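Local coordinates for protein tumor necrosis factor receptor superfamily member 11B (Mus musculus, PDB 4E4D) that acts as a secreted decoy receptor that captures TNFSF11/RANKL, and perhaps TNFSF10/TRAIL, and so restrains osteoclast formation and bone resorption, at residues 21-29 against 50-59; 84-92 against 112-120. All blocks are in the same frame, centred on the assembly; numbering follows the deposited sequence.

In the fold
These residues belong to the N-terminal run of cysteine-rich repeats, an elongated, helix-free rod. From the N terminus, interaction 1 comes first: residues 21-29 of the first repeat meet the loop 50-59 of the second, closing a chain loop that carries the hairpin of strands 27-31 and 40-43 and joining the first two repeats. Interaction 2 opens only afterwards. There residues 84-92, running from the end of the second repeat into the third, meet 112-120, and the enclosed loop holds the hairpin 90-93/96-99 and strand 107-111. The two contacts follow in series, neither nesting nor crossing, with centres about 33 Å apart on opposite sides of the chain's centre.

Interaction 1: residues 21-29 against 50-59; sequences DKCAPGTYL and TDSWHTSDEC
Trp-53 lays one face of its indole over the bump made by Ala-24 and Pro-25. Ala-24 CA sits 3.8 Å from the centroid of the six-membered ring of Trp-53 as a CH-pi contact, and small alanine lets the flat ring come close. The extended chain of Lys-22 crosses the base of the Trp-53 side chain obliquely, Lys-22 CD to Trp-53 CB 4.1 Å.

The next hollow, inside the bend 23-28, is filled by His-54. With CG held between the backbone N and the carbonyl carbon (chi1 63°), its ring turns back edge on, and NE2 gives a hydrogen bond to Thr-27 O (2.8 Å). Cys-23 and His-54 form a single antiparallel bridge, a hydrogen-bonded pair, with Cys-23 N to His-54 O 3.3 Å; the return bond is weak. Gly-26 suits the positive phi of the type II turn Ala-24 to Thr-27.

Farther on, Leu-29 N hydrogen-bonds to Ser-56 O (3.2 Å). Leu-29 CD1 lies against Thr-55 CG2, and Tyr-28 CB rests on Cys-59 SG (3.7 Å). Disulfides join Cys-23 to Cys-41 and Cys-59 to Cys-44, and the Thr-55 backbone hydrogen-bonds to another protein's chain. Such disulfide-pinned loops typify the TNF-receptor cysteine-rich fold.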
ATOM      1  N   ASP B  21       5.919 -27.485 -33.396  1.00 91.83           N
ATOM      2  CA  ASP B  21       4.885 -26.475 -33.591  1.00 91.21           C
ATOM      3  C   ASP B  21       4.411 -25.830 -32.293  1.00 87.38           C
ATOM      4  O   ASP B  21       4.267 -26.496 -31.268  1.00 81.27           O
ATOM      5  CB  ASP B  21       3.689 -27.092 -34.319  1.00 88.63           C
ATOM      6  CG  ASP B  21       4.033 -27.535 -35.725  1.00 93.43           C
ATOM      7  OD1 ASP B  21       4.606 -28.635 -35.878  1.00100.24           O
ATOM      8  OD2 ASP B  21       3.729 -26.786 -36.677  1.00 94.33           O
ATOM      9  N   LYS B  22       4.173 -24.524 -32.354  1.00 86.93           N
ATOM     10  CA  LYS B  22       3.555 -23.801 -31.254  1.00 78.67           C
ATOM     11  C   LYS B  22       2.066 -24.117 -31.231  1.00 75.31           C
ATOM     12  O   LYS B  22       1.538 -24.715 -32.169  1.00 72.74           O
ATOM     13  CB  LYS B  22       3.750 -22.293 -31.423  1.00 80.49           C
ATOM     14  CG  LYS B  22       5.197 -21.831 -31.401  1.00 84.04           C
ATOM     15  CD  LYS B  22       5.280 -20.312 -31.405  1.00 89.40           C
ATOM     16  CE  LYS B  22       6.720 -19.824 -31.376  1.00 94.92           C
ATOM     17  NZ  LYS B  22       6.800 -18.339 -31.268  1.00 96.59           N
ATOM     18  N   CYS B  23       1.390 -23.713 -30.160  1.00 80.40           N
ATOM     19  CA  CYS B  23      -0.051 -23.902 -30.061  1.00 68.91           C
ATOM     20  C   CYS B  23      -0.791 -22.727 -30.685  1.00 65.66           C
ATOM     21  O   CYS B  23      -0.444 -21.570 -30.459  1.00 71.56           O
ATOM     22  CB  CYS B  23      -0.475 -24.082 -28.601  1.00 66.16           C
ATOM     23  SG  CYS B  23      -0.123 -25.726 -27.937  1.00 91.89           S
ATOM     24  N   ALA B  24      -1.809 -23.038 -31.479  1.00 71.94           N
ATOM     25  CA  ALA B  24      -2.589 -22.017 -32.163  1.00 68.89           C
ATOM     26  C   ALA B  24      -3.485 -21.280 -31.177  1.00 70.32           C
ATOM     27  O   ALA B  24      -3.720 -21.758 -30.067  1.00 64.69           O
ATOM     28  CB  ALA B  24      -3.426 -22.650 -33.263  1.00 70.86           C
ATOM     29  N   PRO B  25      -3.988 -20.104 -31.579  1.00 75.96           N
ATOM     30  CA  PRO B  25      -4.939 -19.379 -30.734  1.00 68.12           C
ATOM     31  C   PRO B  25      -6.170 -20.229 -30.446  1.00 70.96           C
ATOM     32  O   PRO B  25      -6.595 -21.003 -31.304  1.00 72.35           O
ATOM     33  CB  PRO B  25      -5.311 -18.165 -31.588  1.00 77.97           C
ATOM     34  CG  PRO B  25      -4.170 -17.992 -32.528  1.00 74.11           C
ATOM     35  CD  PRO B  25      -3.678 -19.373 -32.818  1.00 77.37           C
ATOM     36  N   GLY B  26      -6.731 -20.086 -29.250  1.00 70.95           N
ATOM     37  CA  GLY B  26      -7.870 -20.885 -28.841  1.00 68.57           C
ATOM     38  C   GLY B  26      -7.468 -22.145 -28.099  1.00 64.51           C
ATOM     39  O   GLY B  26      -8.326 -22.886 -27.624  1.00 64.36           O
ATOM     40  N   THR B  27      -6.166 -22.390 -27.998  1.00 62.94           N
ATOM     41  CA  THR B  27      -5.667 -23.583 -27.323  1.00 61.49           C
ATOM     42  C   THR B  27      -4.477 -23.251 -26.433  1.00 63.26           C
ATOM     43  O   THR B  27      -3.886 -22.177 -26.548  1.00 74.57           O
ATOM     44  CB  THR B  27      -5.223 -24.663 -28.335  1.00 62.02           C
ATOM     45  OG1 THR B  27      -4.015 -24.249 -28.985  1.00 62.38           O
ATOM     46  CG2 THR B  27      -6.301 -24.903 -29.379  1.00 64.47           C
ATOM     47  N   TYR B  28      -4.135 -24.179 -25.545  1.00 60.89           N
ATOM     48  CA  TYR B  28      -2.950 -24.046 -24.707  1.00 59.28           C
ATOM     49  C   TYR B  28      -2.105 -25.310 -24.816  1.00 58.19           C
ATOM     50  O   TYR B  28      -2.614 -26.378 -25.151  1.00 59.93           O
ATOM     51  CB  TYR B  28      -3.342 -23.802 -23.248  1.00 57.60           C
ATOM     52  CG  TYR B  28      -4.015 -24.985 -22.587  1.00 58.34           C
ATOM     53  CD1 TYR B  28      -3.268 -25.951 -21.922  1.00 56.28           C
ATOM     54  CD2 TYR B  28      -5.395 -25.137 -22.628  1.00 63.25           C
ATOM     55  CE1 TYR B  28      -3.878 -27.035 -21.318  1.00 59.42           C
ATOM     56  CE2 TYR B  28      -6.013 -26.218 -22.026  1.00 63.05           C
ATOM     57  CZ  TYR B  28      -5.250 -27.164 -21.373  1.00 65.79           C
ATOM     58  OH  TYR B  28      -5.860 -28.241 -20.773  1.00 67.66           O
ATOM     59  N   LEU B  29      -0.815 -25.179 -24.530  1.00 61.88           N
ATOM     60  CA  LEU B  29       0.112 -26.302 -24.619  1.00 65.28           C
ATOM     61  C   LEU B  29      -0.028 -27.209 -23.403  1.00 61.27           C
ATOM     62  O   LEU B  29       0.158 -26.770 -22.270  1.00 59.35           O
ATOM     63  CB  LEU B  29       1.547 -25.782 -24.726  1.00 63.46           C
ATOM     64  CG  LEU B  29       2.634 -26.795 -25.089  1.00 71.16           C
ATOM     65  CD1 LEU B  29       3.874 -26.067 -25.576  1.00 77.83           C
ATOM     66  CD2 LEU B  29       2.981 -27.690 -23.908  1.00 78.15           C
ATOM     67  N   THR B  50      -6.759 -17.318 -25.915  1.00 71.37           N
ATOM     68  CA  THR B  50      -5.407 -17.127 -26.424  1.00 71.86           C
ATOM     69  C   THR B  50      -5.525 -16.482 -27.802  1.00 74.11           C
ATOM     70  O   THR B  50      -6.332 -16.914 -28.624  1.00 75.94           O
ATOM     71  CB  THR B  50      -4.641 -18.462 -26.524  1.00 72.49           C
ATOM     72  OG1 THR B  50      -4.268 -18.906 -25.215  1.00 70.48           O
ATOM     73  CG2 THR B  50      -3.391 -18.302 -27.364  1.00 73.73           C
ATOM     74  N   ASP B  51      -4.728 -15.448 -28.054  1.00 74.20           N
ATOM     75  CA  ASP B  51      -4.892 -14.642 -29.262  1.00 76.40           C
ATOM     76  C   ASP B  51      -3.639 -14.588 -30.135  1.00 78.13           C
ATOM     77  O   ASP B  51      -3.452 -13.640 -30.898  1.00 79.69           O
ATOM     78  CB  ASP B  51      -5.306 -13.219 -28.880  1.00 75.52           C
ATOM     79  CG  ASP B  51      -4.334 -12.568 -27.915  1.00 78.83           C
ATOM     80  OD1 ASP B  51      -3.163 -13.000 -27.868  1.00 78.70           O
ATOM     81  OD2 ASP B  51      -4.741 -11.625 -27.204  1.00 81.13           O
ATOM     82  N   SER B  52      -2.787 -15.602 -30.027  1.00 78.04           N
ATOM     83  CA  SER B  52      -1.576 -15.665 -30.840  1.00 79.81           C
ATOM     84  C   SER B  52      -0.887 -17.013 -30.687  1.00 79.76           C
ATOM     85  O   SER B  52      -1.242 -17.806 -29.818  1.00 79.06           O
ATOM     86  CB  SER B  52      -0.609 -14.549 -30.441  1.00 79.04           C
ATOM     87  OG  SER B  52      -0.174 -14.706 -29.101  1.00 76.38           O
ATOM     88  N   TRP B  53       0.100 -17.267 -31.541  1.00 81.72           N
ATOM     89  CA  TRP B  53       0.912 -18.474 -31.430  1.00 81.86           C
ATOM     90  C   TRP B  53       1.847 -18.324 -30.239  1.00 82.10           C
ATOM     91  O   TRP B  53       2.566 -17.332 -30.124  1.00 88.55           O
ATOM     92  CB  TRP B  53       1.703 -18.707 -32.716  1.00 84.83           C
ATOM     93  CG  TRP B  53       0.827 -18.889 -33.917  1.00 87.40           C
ATOM     94  CD1 TRP B  53       0.369 -17.911 -34.752  1.00 89.09           C
ATOM     95  CD2 TRP B  53       0.297 -20.124 -34.416  1.00 88.79           C
ATOM     96  NE1 TRP B  53      -0.412 -18.461 -35.741  1.00 91.45           N
ATOM     97  CE2 TRP B  53      -0.472 -19.816 -35.557  1.00 91.31           C
ATOM     98  CE3 TRP B  53       0.398 -21.458 -34.010  1.00 88.36           C
ATOM     99  CZ2 TRP B  53      -1.134 -20.795 -36.296  1.00 93.38           C
ATOM    100  CZ3 TRP B  53      -0.261 -22.427 -34.745  1.00 90.42           C
ATOM    101  CH2 TRP B  53      -1.017 -22.091 -35.874  1.00 92.89           C
ATOM    102  N   HIS B  54       1.834 -19.312 -29.352  1.00 78.08           N
ATOM    103  CA  HIS B  54       2.503 -19.181 -28.066  1.00 75.92           C
ATOM    104  C   HIS B  54       3.064 -20.512 -27.583  1.00 75.50           C
ATOM    105  O   HIS B  54       2.947 -21.532 -28.260  1.00 77.13           O
ATOM    106  CB  HIS B  54       1.506 -18.656 -27.037  1.00 73.54           C
ATOM    107  CG  HIS B  54       0.354 -19.579 -26.800  1.00 73.31           C
ATOM    108  ND1 HIS B  54       0.106 -20.161 -25.577  1.00 71.52           N
ATOM    109  CD2 HIS B  54      -0.606 -20.042 -27.637  1.00 74.91           C
ATOM    110  CE1 HIS B  54      -0.963 -20.933 -25.664  1.00 72.04           C
ATOM    111  NE2 HIS B  54      -1.413 -20.878 -26.905  1.00 74.06           N
ATOM    112  N   THR B  55       3.669 -20.486 -26.399  1.00 73.61           N
ATOM    113  CA  THR B  55       4.216 -21.687 -25.779  1.00 73.28           C
ATOM    114  C   THR B  55       3.661 -21.894 -24.369  1.00 71.07           C
ATOM    115  O   THR B  55       3.924 -22.916 -23.736  1.00 70.81           O
ATOM    116  CB  THR B  55       5.756 -21.610 -25.712  1.00 73.96           C
ATOM    117  OG1 THR B  55       6.277 -21.316 -27.014  1.00 82.86           O
ATOM    118  CG2 THR B  55       6.353 -22.922 -25.226  1.00 81.75           C
ATOM    119  N   SER B  56       2.888 -20.929 -23.879  1.00 69.66           N
ATOM    120  CA  SER B  56       2.330 -21.013 -22.531  1.00 67.69           C
ATOM    121  C   SER B  56       1.515 -22.285 -22.340  1.00 68.12           C
ATOM    122  O   SER B  56       0.802 -22.722 -23.243  1.00 69.60           O
ATOM    123  CB  SER B  56       1.455 -19.795 -22.225  1.00 66.49           C
ATOM    124  OG  SER B  56       0.933 -19.863 -20.909  1.00 64.74           O
ATOM    125  N   ASP B  57       1.622 -22.872 -21.153  1.00 67.04           N
ATOM    126  CA  ASP B  57       0.876 -24.080 -20.827  1.00 67.58           C
ATOM    127  C   ASP B  57      -0.447 -23.738 -20.147  1.00 66.55           C
ATOM    128  O   ASP B  57      -1.101 -24.607 -19.573  1.00 66.79           O
ATOM    129  CB  ASP B  57       1.705 -24.990 -19.920  1.00 67.37           C
ATOM    130  CG  ASP B  57       1.993 -24.363 -18.570  1.00 65.42           C
ATOM    131  OD1 ASP B  57       2.114 -23.120 -18.501  1.00 64.32           O
ATOM    132  OD2 ASP B  57       2.098 -25.112 -17.575  1.00 65.18           O
ATOM    133  N   GLU B  58      -0.837 -22.469 -20.210  1.00 65.59           N
ATOM    134  CA  GLU B  58      -2.085 -22.032 -19.599  1.00 64.67           C
ATOM    135  C   GLU B  58      -2.693 -20.873 -20.382  1.00 64.76           C
ATOM    136  O   GLU B  58      -1.977 -19.997 -20.866  1.00 64.69           O
ATOM    137  CB  GLU B  58      -1.841 -21.625 -18.146  1.00 62.78           C
ATOM    138  CG  GLU B  58      -3.103 -21.547 -17.306  1.00 65.34           C
ATOM    139  CD  GLU B  58      -2.821 -21.638 -15.820  1.00 73.29           C
ATOM    140  OE1 GLU B  58      -3.789 -21.623 -15.030  1.00 77.96           O
ATOM    141  OE2 GLU B  58      -1.633 -21.730 -15.441  1.00 70.99           O
ATOM    142  N   CYS B  59      -4.016 -20.878 -20.512  1.00 65.13           N
ATOM    143  CA  CYS B  59      -4.721 -19.821 -21.230  1.00 65.40           C
ATOM    144  C   CYS B  59      -4.831 -18.552 -20.390  1.00 63.56           C
ATOM    145  O   CYS B  59      -4.686 -18.587 -19.168  1.00 62.11           O
ATOM    146  CB  CYS B  59      -6.118 -20.290 -21.643  1.00 66.62           C
ATOM    147  SG  CYS B  59      -6.149 -21.416 -23.058  1.00 79.29           S
TER

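Interaction 2: residues 84-92 against 112-120; sequences CECEEGRYL and AGTPERNTV
Tyr-91 overlaps the side chain of Asn-118, its phenol ring stacked on the amide with the two planes only 14° apart. Asn-118 CB is 3.8 Å from the centroid of the Tyr-91 ring, over its face, and Asn-118 CG is 3.5 Å from Tyr-91 CE1. The amide is spread along the ring because Asn-118 carries CG anti to its own nitrogen (chi1 -162°). Its OD1 accepts from Arg-101 N and, from above its plane, from Thr-119 N (2.7 Å), which probably limits the rotation of the amide. Asparagine fits here since one flat group both covers a ring and receives backbone N-H groups. The hydroxyl of Tyr-91 comes near Asn-118 ND2, but the angle is too poor for a hydrogen bond.

Pro-115 packs against the backbone around Tyr-91. Its fixed phi suits the second place of the type I turn from Thr-114 to Arg-117, and this turn presents Pro-115 O to Leu-92 N (3.3 Å, 153° at the hydrogen). Pro-115 CA in turn points its hydrogen at Arg-90 O, 3.5 Å away. The proline ring runs alongside the extended chain of Glu-85, Pro-115 CB lying 3.9 Å from Glu-85 CG.

Arg-90 points away from all this and forms a salt bridge with an acidic side chain of another protein's chain. Strand 90-93 pairs antiparallel with 96-99, where Tyr-91 also touches Leu-98 and Cys-86 is linked to Cys-97; the turn 114-117, in the loop that connects strands 107-111 and 120-123, packs beside this hairpin.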
ATOM      1  N   CYS B  84     -14.885  -4.199 -23.422  1.00 68.96           N
ATOM      2  CA  CYS B  84     -15.879  -3.313 -22.828  1.00 69.35           C
ATOM      3  C   CYS B  84     -15.746  -1.896 -23.378  1.00 69.28           C
ATOM      4  O   CYS B  84     -14.641  -1.426 -23.647  1.00 69.57           O
ATOM      5  CB  CYS B  84     -15.731  -3.301 -21.307  1.00 65.38           C
ATOM      6  SG  CYS B  84     -15.864  -4.936 -20.543  1.00 68.58           S
ATOM      7  N   GLU B  85     -16.882  -1.224 -23.543  1.00 70.31           N
ATOM      8  CA  GLU B  85     -16.910   0.134 -24.073  1.00 71.90           C
ATOM      9  C   GLU B  85     -17.832   1.007 -23.229  1.00 71.19           C
ATOM     10  O   GLU B  85     -18.878   0.552 -22.771  1.00 70.64           O
ATOM     11  CB  GLU B  85     -17.390   0.121 -25.526  1.00 74.88           C
ATOM     12  CG  GLU B  85     -17.376   1.483 -26.201  1.00 78.92           C
ATOM     13  CD  GLU B  85     -17.955   1.442 -27.604  1.00 84.36           C
ATOM     14  OE1 GLU B  85     -18.411   0.360 -28.029  1.00 81.04           O
ATOM     15  OE2 GLU B  85     -17.956   2.492 -28.282  1.00 90.81           O
ATOM     16  N   CYS B  86     -17.444   2.263 -23.029  1.00 71.40           N
ATOM     17  CA  CYS B  86     -18.235   3.187 -22.221  1.00 70.85           C
ATOM     18  C   CYS B  86     -19.420   3.743 -23.000  1.00 73.14           C
ATOM     19  O   CYS B  86     -19.431   3.737 -24.230  1.00 75.47           O
ATOM     20  CB  CYS B  86     -17.364   4.341 -21.721  1.00 70.57           C
ATOM     21  SG  CYS B  86     -16.251   3.905 -20.360  1.00 88.47           S
ATOM     22  N   GLU B  87     -20.417   4.230 -22.266  1.00 74.66           N
ATOM     23  CA  GLU B  87     -21.603   4.821 -22.870  1.00 74.76           C
ATOM     24  C   GLU B  87     -21.237   5.988 -23.772  1.00 77.16           C
ATOM     25  O   GLU B  87     -20.082   6.406 -23.830  1.00 77.80           O
ATOM     26  CB  GLU B  87     -22.564   5.316 -21.788  1.00 73.70           C
ATOM     27  CG  GLU B  87     -23.244   4.216 -21.002  1.00 72.07           C
ATOM     28  CD  GLU B  87     -24.099   4.757 -19.873  1.00 74.69           C
ATOM     29  OE1 GLU B  87     -24.158   5.996 -19.714  1.00 71.66           O
ATOM     30  OE2 GLU B  87     -24.708   3.945 -19.143  1.00 76.85           O
ATOM     31  N   GLU B  88     -22.238   6.516 -24.467  1.00 80.50           N
ATOM     32  CA  GLU B  88     -22.040   7.659 -25.342  1.00 82.21           C
ATOM     33  C   GLU B  88     -21.864   8.914 -24.498  1.00 81.60           C
ATOM     34  O   GLU B  88     -22.633   9.162 -23.569  1.00 80.35           O
ATOM     35  CB  GLU B  88     -23.229   7.814 -26.294  1.00 85.02           C
ATOM     36  CG  GLU B  88     -23.295   6.752 -27.388  1.00 88.91           C
ATOM     37  CD  GLU B  88     -23.307   5.331 -26.842  1.00 95.50           C
ATOM     38  OE1 GLU B  88     -23.666   5.142 -25.660  1.00 87.59           O
ATOM     39  OE2 GLU B  88     -22.952   4.400 -27.596  1.00 91.19           O
ATOM     40  N   GLY B  89     -20.835   9.693 -24.813  1.00 74.63           N
ATOM     41  CA  GLY B  89     -20.553  10.913 -24.082  1.00 75.06           C
ATOM     42  C   GLY B  89     -19.601  10.700 -22.920  1.00 71.57           C
ATOM     43  O   GLY B  89     -19.387  11.607 -22.116  1.00 71.65           O
ATOM     44  N   ARG B  90     -19.026   9.505 -22.830  1.00 68.88           N
ATOM     45  CA  ARG B  90     -18.102   9.182 -21.748  1.00 65.79           C
ATOM     46  C   ARG B  90     -16.841   8.504 -22.273  1.00 66.15           C
ATOM     47  O   ARG B  90     -16.802   8.032 -23.408  1.00 70.28           O
ATOM     48  CB  ARG B  90     -18.782   8.276 -20.720  1.00 61.57           C
ATOM     49  CG  ARG B  90     -19.973   8.910 -20.033  1.00 61.46           C
ATOM     50  CD  ARG B  90     -20.614   7.962 -19.035  1.00 57.72           C
ATOM     51  NE  ARG B  90     -21.726   8.593 -18.331  1.00 58.90           N
ATOM     52  CZ  ARG B  90     -21.598   9.371 -17.258  1.00 58.78           C
ATOM     53  NH1 ARG B  90     -20.400   9.626 -16.746  1.00 62.35           N
ATOM     54  NH2 ARG B  90     -22.675   9.900 -16.696  1.00 59.14           N
ATOM     55  N   TYR B  91     -15.811   8.464 -21.433  1.00 64.71           N
ATOM     56  CA  TYR B  91     -14.562   7.797 -21.776  1.00 65.24           C
ATOM     57  C   TYR B  91     -13.968   7.169 -20.522  1.00 61.75           C
ATOM     58  O   TYR B  91     -14.228   7.627 -19.408  1.00 60.04           O
ATOM     59  CB  TYR B  91     -13.573   8.792 -22.379  1.00 70.20           C
ATOM     60  CG  TYR B  91     -12.971   9.735 -21.364  1.00 73.17           C
ATOM     61  CD1 TYR B  91     -13.713  10.778 -20.831  1.00 71.55           C
ATOM     62  CD2 TYR B  91     -11.659   9.580 -20.937  1.00 70.49           C
ATOM     63  CE1 TYR B  91     -13.168  11.640 -19.901  1.00 75.03           C
ATOM     64  CE2 TYR B  91     -11.105  10.437 -20.010  1.00 71.25           C
ATOM     65  CZ  TYR B  91     -11.864  11.465 -19.495  1.00 71.39           C
ATOM     66  OH  TYR B  91     -11.316  12.322 -18.570  1.00 72.59           O
ATOM     67  N   LEU B  92     -13.168   6.123 -20.701  1.00 65.81           N
ATOM     68  CA  LEU B  92     -12.596   5.406 -19.569  1.00 61.47           C
ATOM     69  C   LEU B  92     -11.385   6.137 -18.995  1.00 60.86           C
ATOM     70  O   LEU B  92     -10.355   6.276 -19.656  1.00 63.32           O
ATOM     71  CB  LEU B  92     -12.204   3.986 -19.980  1.00 57.06           C
ATOM     72  CG  LEU B  92     -11.689   3.093 -18.848  1.00 57.88           C
ATOM     73  CD1 LEU B  92     -12.746   2.927 -17.765  1.00 51.95           C
ATOM     74  CD2 LEU B  92     -11.255   1.740 -19.388  1.00 53.62           C
ATOM     75  N   ALA B 112     -13.532  15.613 -31.084  1.00119.56           N
ATOM     76  CA  ALA B 112     -14.564  14.854 -30.389  1.00112.28           C
ATOM     77  C   ALA B 112     -13.952  13.938 -29.334  1.00109.98           C
ATOM     78  O   ALA B 112     -12.732  13.810 -29.240  1.00113.47           O
ATOM     79  CB  ALA B 112     -15.380  14.043 -31.383  1.00115.37           C
ATOM     80  N   GLY B 113     -14.813  13.299 -28.547  1.00100.42           N
ATOM     81  CA  GLY B 113     -14.367  12.441 -27.466  1.00 97.13           C
ATOM     82  C   GLY B 113     -14.633  10.971 -27.727  1.00 98.58           C
ATOM     83  O   GLY B 113     -15.779  10.520 -27.700  1.00 99.05           O
ATOM     84  N   THR B 114     -13.566  10.224 -27.984  1.00 97.87           N
ATOM     85  CA  THR B 114     -13.660   8.784 -28.188  1.00 92.15           C
ATOM     86  C   THR B 114     -13.923   8.105 -26.848  1.00 85.07           C
ATOM     87  O   THR B 114     -13.540   8.629 -25.804  1.00 89.99           O
ATOM     88  CB  THR B 114     -12.354   8.230 -28.793  1.00 96.05           C
ATOM     89  OG1 THR B 114     -11.982   9.016 -29.933  1.00104.96           O
ATOM     90  CG2 THR B 114     -12.513   6.779 -29.217  1.00 91.90           C
ATOM     91  N   PRO B 115     -14.586   6.939 -26.866  1.00 80.78           N
ATOM     92  CA  PRO B 115     -14.790   6.197 -25.616  1.00 72.72           C
ATOM     93  C   PRO B 115     -13.488   5.804 -24.911  1.00 72.81           C
ATOM     94  O   PRO B 115     -13.541   5.241 -23.817  1.00 67.93           O
ATOM     95  CB  PRO B 115     -15.547   4.949 -26.076  1.00 71.56           C
ATOM     96  CG  PRO B 115     -16.275   5.387 -27.295  1.00 75.71           C
ATOM     97  CD  PRO B 115     -15.372   6.372 -27.977  1.00 80.24           C
ATOM     98  N   GLU B 116     -12.344   6.095 -25.525  1.00 80.03           N
ATOM     99  CA  GLU B 116     -11.049   5.820 -24.911  1.00 81.47           C
ATOM    100  C   GLU B 116     -10.225   7.093 -24.712  1.00 87.25           C
ATOM    101  O   GLU B 116      -9.122   7.041 -24.167  1.00 90.26           O
ATOM    102  CB  GLU B 116     -10.254   4.825 -25.762  1.00 80.05           C
ATOM    103  CG  GLU B 116     -10.773   3.394 -25.710  1.00 78.85           C
ATOM    104  CD  GLU B 116     -12.131   3.231 -26.370  1.00 86.03           C
ATOM    105  OE1 GLU B 116     -12.490   4.069 -27.225  1.00 84.86           O
ATOM    106  OE2 GLU B 116     -12.841   2.259 -26.032  1.00 82.83           O
ATOM    107  N   ARG B 117     -10.754   8.230 -25.152  1.00 82.88           N
ATOM    108  CA  ARG B 117     -10.034   9.495 -25.038  1.00 90.93           C
ATOM    109  C   ARG B 117     -10.979  10.660 -24.762  1.00 89.70           C
ATOM    110  O   ARG B 117     -12.114  10.682 -25.237  1.00 90.56           O
ATOM    111  CB  ARG B 117      -9.230   9.766 -26.310  1.00101.85           C
ATOM    112  CG  ARG B 117      -8.246   8.663 -26.662  1.00104.53           C
ATOM    113  CD  ARG B 117      -7.288   9.094 -27.759  1.00111.22           C
ATOM    114  NE  ARG B 117      -6.399   8.007 -28.166  1.00115.16           N
ATOM    115  CZ  ARG B 117      -5.312   7.628 -27.496  1.00114.33           C
ATOM    116  NH1 ARG B 117      -4.964   8.239 -26.371  1.00111.00           N
ATOM    117  NH2 ARG B 117      -4.572   6.628 -27.953  1.00115.16           N
ATOM    118  N   ASN B 118     -10.494  11.631 -23.995  1.00 90.79           N
ATOM    119  CA  ASN B 118     -11.295  12.790 -23.625  1.00 87.81           C
ATOM    120  C   ASN B 118     -11.297  13.839 -24.735  1.00 94.84           C
ATOM    121  O   ASN B 118     -10.436  13.822 -25.616  1.00 93.64           O
ATOM    122  CB  ASN B 118     -10.761  13.395 -22.325  1.00 86.55           C
ATOM    123  CG  ASN B 118     -11.765  14.305 -21.648  1.00 89.59           C
ATOM    124  OD1 ASN B 118     -12.908  14.426 -22.087  1.00 92.94           O
ATOM    125  ND2 ASN B 118     -11.344  14.944 -20.562  1.00 89.18           N
ATOM    126  N   THR B 119     -12.270  14.745 -24.695  1.00 93.64           N
ATOM    127  CA  THR B 119     -12.383  15.786 -25.710  1.00101.12           C
ATOM    128  C   THR B 119     -11.285  16.833 -25.559  1.00103.27           C
ATOM    129  O   THR B 119     -10.924  17.212 -24.445  1.00101.85           O
ATOM    130  CB  THR B 119     -13.751  16.494 -25.647  1.00103.35           C
ATOM    131  OG1 THR B 119     -14.011  16.920 -24.303  1.00104.54           O
ATOM    132  CG2 THR B 119     -14.858  15.560 -26.105  1.00102.01           C
ATOM    133  N   VAL B 120     -10.762  17.294 -26.690  1.00107.31           N
ATOM    134  CA  VAL B 120      -9.726  18.321 -26.697  1.00115.64           C
ATOM    135  C   VAL B 120     -10.337  19.681 -27.013  1.00118.33           C
ATOM    136  O   VAL B 120     -10.984  19.855 -28.045  1.00117.09           O
ATOM    137  CB  VAL B 120      -8.637  18.010 -27.740  1.00120.29           C
ATOM    138  CG1 VAL B 120      -7.550  19.076 -27.707  1.00125.12           C
ATOM    139  CG2 VAL B 120      -8.045  16.629 -27.496  1.00114.48           C
TER